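Local coordinates for membrane lipoprotein TpN32 (Treponema pallidum, PDB 1XS5) that binds L-methionine as a periplasmic-type substrate-binding lipoprotein of the NlpA family, probably serving methionine uptake, at residues K1-P13 with H29-L43. Residues are numbered along the deposited sequence; the frame is centred on the assembly and turned at random.
With MET (methionine), chain B.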
ATOM      1  N   LYS A   1      17.939 -25.355  14.769  1.00 56.07           N
ATOM      2  CA  LYS A   1      16.849 -25.978  15.576  1.00 53.12           C
ATOM      3  C   LYS A   1      15.557 -25.140  15.628  1.00 49.67           C
ATOM      4  O   LYS A   1      14.464 -25.706  15.682  1.00 49.29           O
ATOM      5  CB  LYS A   1      17.344 -26.258  17.005  1.00 57.58           C
ATOM      6  CG  LYS A   1      18.614 -27.097  17.066  1.00 63.98           C
ATOM      7  CD  LYS A   1      18.905 -27.573  18.489  1.00 68.12           C
ATOM      8  CE  LYS A   1      20.217 -28.344  18.568  1.00 67.86           C
ATOM      9  NZ  LYS A   1      20.389 -29.019  19.892  1.00 70.51           N
ATOM     10  N   ASP A   2      15.656 -23.809  15.611  1.00 44.84           N
ATOM     11  CA  ASP A   2      14.430 -22.987  15.667  1.00 42.97           C
ATOM     12  C   ASP A   2      13.499 -23.266  14.473  1.00 38.53           C
ATOM     13  O   ASP A   2      13.961 -23.417  13.338  1.00 32.52           O
ATOM     14  CB  ASP A   2      14.760 -21.488  15.691  1.00 47.20           C
ATOM     15  CG  ASP A   2      15.636 -21.085  16.874  1.00 51.47           C
ATOM     16  OD1 ASP A   2      15.543 -21.721  17.954  1.00 48.76           O
ATOM     17  OD2 ASP A   2      16.410 -20.110  16.718  1.00 53.71           O
ATOM     18  N   GLU A   3      12.200 -23.371  14.719  1.00 33.82           N
ATOM     19  CA  GLU A   3      11.279 -23.618  13.613  1.00 38.75           C
ATOM     20  C   GLU A   3      11.282 -22.364  12.767  1.00 32.91           C
ATOM     21  O   GLU A   3      11.491 -21.259  13.285  1.00 32.63           O
ATOM     22  CB  GLU A   3       9.856 -23.829  14.096  1.00 43.53           C
ATOM     23  CG  GLU A   3       9.711 -24.049  15.568  1.00 56.76           C
ATOM     24  CD  GLU A   3       8.655 -23.132  16.158  1.00 62.92           C
ATOM     25  OE1 GLU A   3       7.530 -23.084  15.599  1.00 61.68           O
ATOM     26  OE2 GLU A   3       8.952 -22.460  17.176  1.00 68.68           O
ATOM     27  N   THR A   4      11.025 -22.525  11.478  1.00 28.28           N
ATOM     28  CA  THR A   4      11.009 -21.375  10.565  1.00 22.74           C
ATOM     29  C   THR A   4       9.603 -21.094  10.027  1.00 13.12           C
ATOM     30  O   THR A   4       8.860 -22.021   9.771  1.00 17.85           O
ATOM     31  CB  THR A   4      11.942 -21.641   9.324  1.00 22.80           C
ATOM     32  OG1 THR A   4      13.294 -21.847   9.774  1.00 30.87           O
ATOM     33  CG2 THR A   4      11.912 -20.460   8.362  1.00 30.60           C
ATOM     34  N   VAL A   5       9.238 -19.808   9.889  1.00 17.09           N
ATOM     35  CA  VAL A   5       7.960 -19.434   9.266  1.00 16.82           C
ATOM     36  C   VAL A   5       8.295 -18.383   8.195  1.00 15.53           C
ATOM     37  O   VAL A   5       9.096 -17.488   8.431  1.00 18.03           O
ATOM     38  CB  VAL A   5       6.953 -18.870  10.287  1.00 16.14           C
ATOM     39  CG1 VAL A   5       6.662 -19.946  11.335  1.00 26.21           C
ATOM     40  CG2 VAL A   5       7.490 -17.635  10.949  1.00 18.69           C
ATOM     41  N   GLY A   6       7.703 -18.515   7.015  1.00 13.02           N
ATOM     42  CA  GLY A   6       7.985 -17.568   5.945  1.00 11.23           C
ATOM     43  C   GLY A   6       6.982 -16.434   5.922  1.00 16.83           C
ATOM     44  O   GLY A   6       5.806 -16.660   6.166  1.00 15.60           O
ATOM     45  N   VAL A   7       7.451 -15.208   5.667  1.00 14.31           N
ATOM     46  CA  VAL A   7       6.561 -14.058   5.554  1.00 11.83           C
ATOM     47  C   VAL A   7       6.938 -13.409   4.224  1.00 12.91           C
ATOM     48  O   VAL A   7       8.095 -13.045   4.027  1.00 13.04           O
ATOM     49  CB  VAL A   7       6.750 -13.047   6.719  1.00 12.74           C
ATOM     50  CG1 VAL A   7       8.239 -12.768   6.924  1.00 18.93           C
ATOM     51  CG2 VAL A   7       5.976 -11.709   6.407  1.00 14.43           C
ATOM     52  N   GLY A   8       5.964 -13.302   3.314  1.00 11.86           N
ATOM     53  CA  GLY A   8       6.211 -12.686   2.009  1.00 11.17           C
ATOM     54  C   GLY A   8       6.227 -11.166   2.094  1.00 11.53           C
ATOM     55  O   GLY A   8       5.396 -10.557   2.805  1.00 11.20           O
ATOM     56  N   VAL A   9       7.176 -10.548   1.398  1.00 11.57           N
ATOM     57  CA  VAL A   9       7.268  -9.066   1.389  1.00 11.73           C
ATOM     58  C   VAL A   9       7.526  -8.646  -0.066  1.00 15.56           C
ATOM     59  O   VAL A   9       8.051  -9.437  -0.848  1.00 12.26           O
ATOM     60  CB  VAL A   9       8.434  -8.580   2.334  1.00 13.26           C
ATOM     61  CG1 VAL A   9       9.798  -8.852   1.677  1.00 16.16           C
ATOM     62  CG2 VAL A   9       8.267  -7.100   2.685  1.00 16.51           C
ATOM     63  N   LEU A  10       7.187  -7.398  -0.398  1.00 11.65           N
ATOM     64  CA  LEU A  10       7.358  -6.826  -1.711  1.00 12.92           C
ATOM     65  C   LEU A  10       8.504  -5.825  -1.771  1.00 15.83           C
ATOM     66  O   LEU A  10       9.266  -5.804  -2.734  1.00 17.63           O
ATOM     67  CB  LEU A  10       6.059  -6.089  -2.094  1.00 16.18           C
ATOM     68  CG  LEU A  10       5.899  -5.406  -3.453  1.00 23.54           C
ATOM     69  CD1 LEU A  10       5.935  -6.453  -4.558  1.00 18.77           C
ATOM     70  CD2 LEU A  10       4.533  -4.714  -3.473  1.00 21.53           C
ATOM     71  N   SER A  11       8.611  -4.972  -0.752  1.00 15.81           N
ATOM     72  CA  SER A  11       9.625  -3.916  -0.781  1.00 18.03           C
ATOM     73  C   SER A  11       9.689  -3.144   0.529  1.00 16.79           C
ATOM     74  O   SER A  11       9.039  -3.483   1.527  1.00 12.77           O
ATOM     75  CB  SER A  11       9.232  -2.887  -1.856  1.00 21.34           C
ATOM     76  OG  SER A  11       8.099  -2.107  -1.404  1.00 17.00           O
ATOM     77  N   GLU A  12      10.478  -2.080   0.497  1.00 19.40           N
ATOM     78  CA  GLU A  12      10.556  -1.188   1.643  1.00 20.66           C
ATOM     79  C   GLU A  12       9.202  -0.478   1.609  1.00 17.68           C
ATOM     80  O   GLU A  12       8.623  -0.303   0.536  1.00 17.12           O
ATOM     81  CB  GLU A  12      11.683  -0.188   1.440  1.00 24.30           C
ATOM     82  CG  GLU A  12      13.076  -0.837   1.548  1.00 30.60           C
ATOM     83  CD  GLU A  12      13.322  -1.516   2.906  1.00 34.06           C
ATOM     84  OE1 GLU A  12      12.530  -1.300   3.839  1.00 31.23           O
ATOM     85  OE2 GLU A  12      14.321  -2.267   3.055  1.00 37.55           O
ATOM     86  N   PRO A  13       8.713   0.001   2.759  1.00 16.74           N
ATOM     87  CA  PRO A  13       9.336  -0.073   4.087  1.00 22.00           C
ATOM     88  C   PRO A  13       9.053  -1.366   4.847  1.00 20.73           C
ATOM     89  O   PRO A  13       9.635  -1.613   5.911  1.00 22.94           O
ATOM     90  CB  PRO A  13       8.726   1.127   4.795  1.00 25.89           C
ATOM     91  CG  PRO A  13       7.252   1.053   4.287  1.00 22.24           C
ATOM     92  CD  PRO A  13       7.512   0.865   2.776  1.00 25.39           C
ATOM     93  N   HIS A  29      12.649 -18.013  19.915  1.00 26.90           N
ATOM     94  CA  HIS A  29      13.116 -19.124  19.110  1.00 30.97           C
ATOM     95  C   HIS A  29      12.279 -19.336  17.861  1.00 29.37           C
ATOM     96  O   HIS A  29      11.961 -20.461  17.506  1.00 24.12           O
ATOM     97  CB  HIS A  29      13.140 -20.406  19.945  1.00 35.31           C
ATOM     98  CG  HIS A  29      14.204 -20.408  20.997  1.00 39.48           C
ATOM     99  ND1 HIS A  29      15.548 -20.438  20.692  1.00 45.28           N
ATOM    100  CD2 HIS A  29      14.125 -20.321  22.347  1.00 41.46           C
ATOM    101  CE1 HIS A  29      16.252 -20.363  21.809  1.00 45.87           C
ATOM    102  NE2 HIS A  29      15.411 -20.289  22.826  1.00 37.83           N
ATOM    103  N   ILE A  30      11.916 -18.239  17.205  1.00 27.88           N
ATOM    104  CA  ILE A  30      11.148 -18.333  15.963  1.00 23.98           C
ATOM    105  C   ILE A  30      12.069 -17.717  14.939  1.00 24.73           C
ATOM    106  O   ILE A  30      12.613 -16.614  15.142  1.00 26.49           O
ATOM    107  CB  ILE A  30       9.818 -17.522  16.014  1.00 28.08           C
ATOM    108  CG1 ILE A  30       8.833 -18.179  16.982  1.00 25.38           C
ATOM    109  CG2 ILE A  30       9.158 -17.493  14.607  1.00 29.26           C
ATOM    110  CD1 ILE A  30       7.693 -17.260  17.419  1.00 26.33           C
ATOM    111  N   GLU A  31      12.302 -18.447  13.859  1.00 21.07           N
ATOM    112  CA  GLU A  31      13.153 -17.929  12.824  1.00 23.04           C
ATOM    113  C   GLU A  31      12.247 -17.452  11.708  1.00 19.08           C
ATOM    114  O   GLU A  31      11.609 -18.244  11.030  1.00 18.76           O
ATOM    115  CB  GLU A  31      14.103 -18.982  12.281  1.00 26.85           C
ATOM    116  CG  GLU A  31      14.982 -18.370  11.216  1.00 35.66           C
ATOM    117  CD  GLU A  31      15.902 -19.388  10.601  1.00 45.70           C
ATOM    118  OE1 GLU A  31      15.391 -20.466  10.210  1.00 48.66           O
ATOM    119  OE2 GLU A  31      17.121 -19.105  10.510  1.00 48.70           O
ATOM    120  N   LEU A  32      12.195 -16.141  11.552  1.00 19.39           N
ATOM    121  CA  LEU A  32      11.344 -15.517  10.565  1.00 19.28           C
ATOM    122  C   LEU A  32      12.151 -15.460   9.272  1.00 19.05           C
ATOM    123  O   LEU A  32      13.230 -14.854   9.236  1.00 20.03           O
ATOM    124  CB  LEU A  32      10.971 -14.096  11.046  1.00 18.58           C
ATOM    125  CG  LEU A  32       9.899 -13.336  10.244  1.00 18.10           C
ATOM    126  CD1 LEU A  32       8.652 -14.190  10.117  1.00 20.69           C
ATOM    127  CD2 LEU A  32       9.571 -11.995  10.933  1.00 20.38           C
ATOM    128  N   ARG A  33      11.656 -16.145   8.242  1.00 16.72           N
ATOM    129  CA  ARG A  33      12.313 -16.140   6.937  1.00 14.07           C
ATOM    130  C   ARG A  33      11.562 -15.091   6.091  1.00 14.84           C
ATOM    131  O   ARG A  33      10.352 -15.229   5.868  1.00 19.54           O
ATOM    132  CB  ARG A  33      12.188 -17.540   6.318  1.00 16.14           C
ATOM    133  CG  ARG A  33      12.801 -17.678   4.933  1.00 19.10           C
ATOM    134  CD  ARG A  33      12.822 -19.184   4.582  1.00 19.27           C
ATOM    135  NE  ARG A  33      11.471 -19.717   4.391  1.00 15.25           N
ATOM    136  CZ  ARG A  33      10.780 -19.620   3.272  1.00 15.66           C
ATOM    137  NH1 ARG A  33      11.302 -19.012   2.214  1.00 17.93           N
ATOM    138  NH2 ARG A  33       9.551 -20.134   3.205  1.00 18.76           N
ATOM    139  N   ILE A  34      12.262 -14.057   5.630  1.00 13.56           N
ATOM    140  CA  ILE A  34      11.649 -12.993   4.840  1.00 14.37           C
ATOM    141  C   ILE A  34      11.817 -13.374   3.385  1.00 15.49           C
ATOM    142  O   ILE A  34      12.937 -13.496   2.873  1.00 17.57           O
ATOM    143  CB  ILE A  34      12.310 -11.620   5.145  1.00 17.52           C
ATOM    144  CG1 ILE A  34      12.135 -11.294   6.659  1.00 17.52           C
ATOM    145  CG2 ILE A  34      11.644 -10.521   4.326  1.00 13.83           C
ATOM    146  CD1 ILE A  34      12.793  -9.956   7.092  1.00 23.79           C
ATOM    147  N   VAL A  35      10.689 -13.613   2.732  1.00 15.51           N
ATOM    148  CA  VAL A  35      10.671 -14.095   1.357  1.00 12.11           C
ATOM    149  C   VAL A  35      10.283 -12.946   0.429  1.00 16.88           C
ATOM    150  O   VAL A  35       9.198 -12.376   0.559  1.00 11.46           O
ATOM    151  CB  VAL A  35       9.636 -15.241   1.265  1.00 14.82           C
ATOM    152  CG1 VAL A  35       9.663 -15.881  -0.142  1.00 17.25           C
ATOM    153  CG2 VAL A  35       9.909 -16.267   2.403  1.00 18.87           C
ATOM    154  N   GLU A  36      11.149 -12.620  -0.518  1.00 13.05           N
ATOM    155  CA  GLU A  36      10.912 -11.480  -1.409  1.00 18.19           C
ATOM    156  C   GLU A  36      10.238 -11.825  -2.732  1.00 20.31           C
ATOM    157  O   GLU A  36      10.734 -12.657  -3.507  1.00 21.47           O
ATOM    158  CB  GLU A  36      12.259 -10.790  -1.685  1.00 27.65           C
ATOM    159  CG  GLU A  36      13.186 -10.735  -0.470  1.00 29.90           C
ATOM    160  CD  GLU A  36      14.650 -10.412  -0.845  1.00 41.30           C
ATOM    161  OE1 GLU A  36      14.874  -9.415  -1.558  1.00 39.71           O
ATOM    162  OE2 GLU A  36      15.575 -11.157  -0.429  1.00 40.72           O
ATOM    163  N   PHE A  37       9.122 -11.147  -2.998  1.00 14.54           N
ATOM    164  CA  PHE A  37       8.327 -11.346  -4.204  1.00 17.20           C
ATOM    165  C   PHE A  37       8.331 -10.105  -5.068  1.00 19.96           C
ATOM    166  O   PHE A  37       8.738  -9.051  -4.610  1.00 15.11           O
ATOM    167  CB  PHE A  37       6.880 -11.653  -3.807  1.00 15.85           C
ATOM    168  CG  PHE A  37       6.686 -13.040  -3.257  1.00 13.21           C
ATOM    169  CD1 PHE A  37       7.001 -13.332  -1.939  1.00 10.96           C
ATOM    170  CD2 PHE A  37       6.188 -14.048  -4.070  1.00 11.91           C
ATOM    171  CE1 PHE A  37       6.818 -14.612  -1.429  1.00 13.83           C
ATOM    172  CE2 PHE A  37       6.000 -15.346  -3.587  1.00 11.14           C
ATOM    173  CZ  PHE A  37       6.314 -15.633  -2.272  1.00 14.99           C
ATOM    174  N   THR A  38       7.821 -10.207  -6.300  1.00 15.40           N
ATOM    175  CA  THR A  38       7.802  -9.063  -7.193  1.00 16.25           C
ATOM    176  C   THR A  38       6.410  -8.591  -7.570  1.00 16.24           C
ATOM    177  O   THR A  38       6.256  -7.587  -8.249  1.00 16.24           O
ATOM    178  CB  THR A  38       8.559  -9.371  -8.520  1.00 14.41           C
ATOM    179  OG1 THR A  38       7.835 -10.360  -9.270  1.00 22.38           O
ATOM    180  CG2 THR A  38       9.917  -9.923  -8.236  1.00 17.08           C
ATOM    181  N   ASN A  39       5.370  -9.309  -7.189  1.00 15.25           N
ATOM    182  CA  ASN A  39       4.059  -8.804  -7.559  1.00 20.03           C
ATOM    183  C   ASN A  39       2.988  -9.155  -6.598  1.00 15.40           C
ATOM    184  O   ASN A  39       3.132 -10.102  -5.826  1.00 16.30           O
ATOM    185  CB  ASN A  39       3.663  -9.173  -8.989  1.00 24.55           C
ATOM    186  CG  ASN A  39       3.414 -10.634  -9.176  1.00 25.14           C
ATOM    187  OD1 ASN A  39       2.291 -11.132  -8.992  1.00 21.02           O
ATOM    188  ND2 ASN A  39       4.467 -11.349  -9.569  1.00 27.83           N
ATOM    189  N   TYR A  40       1.937  -8.341  -6.618  1.00 12.90           N
ATOM    190  CA  TYR A  40       0.832  -8.498  -5.678  1.00 14.31           C
ATOM    191  C   TYR A  40       0.129  -9.877  -5.671  1.00 14.26           C
ATOM    192  O   TYR A  40      -0.126 -10.472  -4.599  1.00 13.36           O
ATOM    193  CB  TYR A  40      -0.235  -7.413  -5.919  1.00 12.58           C
ATOM    194  CG  TYR A  40       0.196  -5.952  -5.802  1.00 16.23           C
ATOM    195  CD1 TYR A  40       1.267  -5.548  -4.995  1.00 13.96           C
ATOM    196  CD2 TYR A  40      -0.562  -4.947  -6.435  1.00 18.62           C
ATOM    197  CE1 TYR A  40       1.564  -4.168  -4.809  1.00 17.65           C
ATOM    198  CE2 TYR A  40      -0.267  -3.558  -6.266  1.00 19.16           C
ATOM    199  CZ  TYR A  40       0.787  -3.180  -5.447  1.00 19.76           C
ATOM    200  OH  TYR A  40       0.978  -1.828  -5.220  1.00 17.62           O
ATOM    201  N   VAL A  41      -0.187 -10.379  -6.852  1.00 14.14           N
ATOM    202  CA  VAL A  41      -0.902 -11.638  -6.936  1.00 12.76           C
ATOM    203  C   VAL A  41      -0.079 -12.813  -6.436  1.00 11.44           C
ATOM    204  O   VAL A  41      -0.574 -13.661  -5.686  1.00 12.59           O
ATOM    205  CB  VAL A  41      -1.383 -11.854  -8.388  1.00 21.23           C
ATOM    206  CG1 VAL A  41      -2.004 -13.256  -8.542  1.00 21.14           C
ATOM    207  CG2 VAL A  41      -2.425 -10.742  -8.739  1.00 18.76           C
ATOM    208  N   ALA A  42       1.190 -12.837  -6.817  1.00 11.74           N
ATOM    209  CA  ALA A  42       2.050 -13.935  -6.375  1.00 14.89           C
ATOM    210  C   ALA A  42       2.164 -14.044  -4.856  1.00 15.03           C
ATOM    211  O   ALA A  42       2.287 -15.140  -4.260  1.00 11.05           O
ATOM    212  CB  ALA A  42       3.424 -13.757  -7.015  1.00 16.19           C
ATOM    213  N   LEU A  43       2.173 -12.891  -4.196  1.00 11.25           N
ATOM    214  CA  LEU A  43       2.281 -12.890  -2.742  1.00 11.45           C
ATOM    215  C   LEU A  43       1.050 -13.514  -2.087  1.00 10.05           C
ATOM    216  O   LEU A  43       1.158 -14.222  -1.092  1.00 12.32           O
ATOM    217  CB  LEU A  43       2.424 -11.435  -2.225  1.00  7.66           C
ATOM    218  CG  LEU A  43       3.850 -10.850  -2.250  1.00 12.75           C
ATOM    219  CD1 LEU A  43       3.855  -9.322  -2.442  1.00 13.00           C
ATOM    220  CD2 LEU A  43       4.495 -11.227  -0.908  1.00 19.93           C
TER
HETATM  221  N   MET B 301       1.907  -0.203   0.655  1.00 16.99           N
HETATM  222  CA  MET B 301       0.737  -0.002  -0.276  1.00 15.58           C
HETATM  223  C   MET B 301      -0.150   1.205   0.101  1.00 19.64           C
HETATM  224  O   MET B 301      -0.499   2.008  -0.799  1.00 18.90           O
HETATM  225  CB  MET B 301      -0.149  -1.266  -0.302  1.00 16.82           C
HETATM  226  CG  MET B 301      -1.158  -1.227  -1.431  1.00 13.47           C
HETATM  227  SD  MET B 301      -2.260  -2.658  -1.497  1.00 12.43           S
HETATM  228  CE  MET B 301      -1.115  -3.854  -2.305  1.00 10.58           C
HETATM  229  OXT MET B 301      -0.490   1.329   1.298  1.00 20.90           O
HETATM  230  O   HOH W   1      11.661 -23.243  17.757  1.00 47.50           O
HETATM  231  O   HOH W   2      10.671  -7.736  -4.063  1.00 40.31           O
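Strands 3-9 and 30-36 are the two parallel strands of a right-handed beta-alpha-beta crossover, and their backbones pair without a break from the Glu31 N to Glu3 O bond to that of Phe37 N with Val9 O (2.9 Å). Val5, Val7 and Val9 donate in turn to the carbonyls of Glu31, Arg33 and Val35. On the face that carries the valines the side chains interdigitate: CD1 of Leu32 lies between CG1 of Val7 (3.5 Å) and CG2 of Val5, while CG2 of Ile34 meets CG1 of Val9 at 3.6 Å. Val7 and Val9 both turn CG1 between the backbone N and carbonyl carbon, which brings this methyl to the neighbouring strand. The other face is polar at its start. There the Thr4 hydroxyl donates to the anti lone pair of Glu31 OE1, the two side chains lying side by side, and Thr4 CG2 packs on Arg33 CB (3.6 Å). Farther along, Gly6 and Gly8 bring bare backbone beneath larger neighbours, with Leu43 CD2 3.5 Å from Gly8 C. Before the strands, His29 ND1 gives a bent bond (136°) to Asp2 OD1, whose carboxylate also forms a salt bridge with Lys26. Beyond them, Leu10 extends with CG anti to the backbone N (chi1 -178°) and sets CD2 against the Tyr40 ring edge, near CE1 (3.3 Å); one face of that ring receives the methionine ligand's CE, 3.7 Å from Tyr40 CE1. The pair thus runs from the outer end of the domain to the ligand pocket. Strand 30-36 forms the sheet margin, strand 54-59 flanks strand 3-9 on its other side, and helices 14-26 and 210-219 cover the valine face.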